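Nucleotidyl transferase (Methanothermobacter thermautotrophicus, PDB 6PLJ) probably transfers nucleotidyl groups, as a MobA-like NTP transferase, and may take part in building the pseudomurein cell wall. Local coordinates at residues E77-T82 with V118-G123. Numbering follows the deposited sequence.
Sequences ECIVVT and VRAAGG
Two hydrogen bonds converge on one carboxylate oxygen, OE2 of E77. The backbone N of G122 reaches it at 2.8 Å, with the N-H...O angle at 160° and the approach nearly along the C-O axis, and the hydroxyl of S26 supplies the other. Beyond CG the glutamate side chain runs extended, after a first torsion (chi1 68°) that tucks CG over the backbone, flanked by N and C; this carries the carboxylate straight across from the strand to the turn. On its way in, OE2 also lies 3.5 Å from CA of A121, so the acid rests against the backbone just ahead of the amide it accepts from. S26 OG also makes a weak hydrogen bond with N of G123, the next amide along.

Two residues along the strand, the contact turns apolar. I79 sends its CG1 branch toward A120, 4.3 Å from CB of A120 and 4.1 Å from that residue's carbonyl O, while CD1 comes to 4.3 Å from CA of A121.

Helix 110-120 packs here on one face of the mixed sheet as the connection of a beta-alpha-beta crossover from strand 99-102 to strand 125-130, passing over 77-82 and 25-31 in the family's alpha/beta fold. Strand 77-82 runs between strands 99-102 and 25-31, parallel to both; C78 and V80 turn to helix 62-72 on the opposite face.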
loop_
_atom_site.group_PDB
_atom_site.type_symbol
_atom_site.label_atom_id
_atom_site.label_comp_id
_atom_site.label_asym_id
_atom_site.label_seq_id
_atom_site.Cartn_x
_atom_site.Cartn_y
_atom_site.Cartn_z
ATOM N N GLU A 77 -8.502 2.316 -12.327
ATOM C CA GLU A 77 -7.228 1.814 -12.837
ATOM C C GLU A 77 -6.324 1.533 -11.663
ATOM O O GLU A 77 -6.549 2.070 -10.579
ATOM C CB GLU A 77 -6.540 2.816 -13.765
ATOM C CG GLU A 77 -6.053 4.071 -13.038
ATOM C CD GLU A 77 -5.386 5.088 -13.928
ATOM O OE1 GLU A 77 -5.061 4.751 -15.088
ATOM O OE2 GLU A 77 -5.177 6.220 -13.453
ATOM N N CYS A 78 -5.314 0.697 -11.887
ATOM C CA CYS A 78 -4.313 0.402 -10.878
ATOM C C CYS A 78 -2.921 0.582 -11.469
ATOM O O CYS A 78 -2.549 -0.102 -12.432
ATOM C CB CYS A 78 -4.488 -1.020 -10.366
ATOM S SG CYS A 78 -3.346 -1.422 -9.018
ATOM N N ILE A 79 -2.187 1.531 -10.895
ATOM C CA ILE A 79 -0.794 1.793 -11.197
ATOM C C ILE A 79 0.021 1.018 -10.184
ATOM O O ILE A 79 -0.319 1.013 -9.008
ATOM C CB ILE A 79 -0.474 3.309 -11.071
ATOM C CG1 ILE A 79 -1.009 4.087 -12.286
ATOM C CG2 ILE A 79 1.031 3.559 -11.012
ATOM C CD1 ILE A 79 -2.471 3.971 -12.568
ATOM N N VAL A 80 1.078 0.353 -10.632
ATOM C CA VAL A 80 1.987 -0.312 -9.707
ATOM C C VAL A 80 3.365 0.269 -9.932
ATOM O O VAL A 80 3.840 0.309 -11.070
ATOM C CB VAL A 80 2.033 -1.829 -9.908
ATOM C CG1 VAL A 80 2.999 -2.451 -8.919
ATOM C CG2 VAL A 80 0.649 -2.441 -9.758
ATOM N N VAL A 81 3.990 0.721 -8.848
ATOM C CA VAL A 81 5.314 1.320 -8.912
ATOM C C VAL A 81 6.310 0.260 -8.518
ATOM O O VAL A 81 6.216 -0.293 -7.421
ATOM C CB VAL A 81 5.429 2.538 -7.990
ATOM C CG1 VAL A 81 6.783 3.210 -8.161
ATOM C CG2 VAL A 81 4.313 3.531 -8.298
ATOM N N THR A 82 7.273 0.014 -9.401
ATOM C CA THR A 82 8.269 -1.026 -9.184
ATOM C C THR A 82 9.662 -0.403 -9.102
ATOM O O THR A 82 9.859 0.765 -9.416
ATOM C CB THR A 82 8.210 -2.086 -10.306
ATOM O OG1 THR A 82 8.453 -1.459 -11.574
ATOM C CG2 THR A 82 6.836 -2.774 -10.330
ATOM N N VAL A 118 1.454 8.458 -8.492
ATOM C CA VAL A 118 0.441 9.510 -8.611
ATOM C C VAL A 118 0.673 10.289 -9.907
ATOM O O VAL A 118 -0.291 10.614 -10.603
ATOM C CB VAL A 118 0.411 10.432 -7.366
ATOM C CG1 VAL A 118 -0.573 11.565 -7.555
ATOM C CG2 VAL A 118 0.023 9.659 -6.127
ATOM N N ARG A 119 1.933 10.547 -10.259
ATOM C CA ARG A 119 2.256 11.189 -11.545
ATOM C C ARG A 119 1.721 10.448 -12.776
ATOM O O ARG A 119 1.348 11.075 -13.772
ATOM C CB ARG A 119 3.777 11.392 -11.678
ATOM C CG ARG A 119 4.319 12.584 -10.920
ATOM C CD ARG A 119 5.822 12.739 -11.118
ATOM N NE ARG A 119 6.192 12.771 -12.534
ATOM C CZ ARG A 119 7.088 11.988 -13.145
ATOM N NH1 ARG A 119 7.802 11.066 -12.481
ATOM N NH2 ARG A 119 7.294 12.141 -14.457
ATOM N N ALA A 120 1.665 9.126 -12.699
ATOM C CA ALA A 120 1.166 8.279 -13.760
ATOM C C ALA A 120 -0.345 8.085 -13.718
ATOM O O ALA A 120 -0.894 7.503 -14.637
ATOM C CB ALA A 120 1.840 6.916 -13.697
ATOM N N ALA A 121 -1.007 8.517 -12.650
ATOM C CA ALA A 121 -2.430 8.228 -12.448
ATOM C C ALA A 121 -3.289 9.282 -13.103
ATOM O O ALA A 121 -2.990 10.470 -13.041
ATOM C CB ALA A 121 -2.745 8.176 -10.962
ATOM N N GLY A 122 -4.381 8.857 -13.715
ATOM C CA GLY A 122 -5.357 9.798 -14.273
ATOM C C GLY A 122 -6.373 10.381 -13.306
ATOM O O GLY A 122 -6.999 11.407 -13.623
ATOM N N GLY A 123 -6.566 9.751 -12.149
ATOM C CA GLY A 123 -7.694 10.043 -11.274
ATOM C C GLY A 123 -7.538 11.266 -10.408
ATOM O O GLY A 123 -6.430 11.734 -10.186
#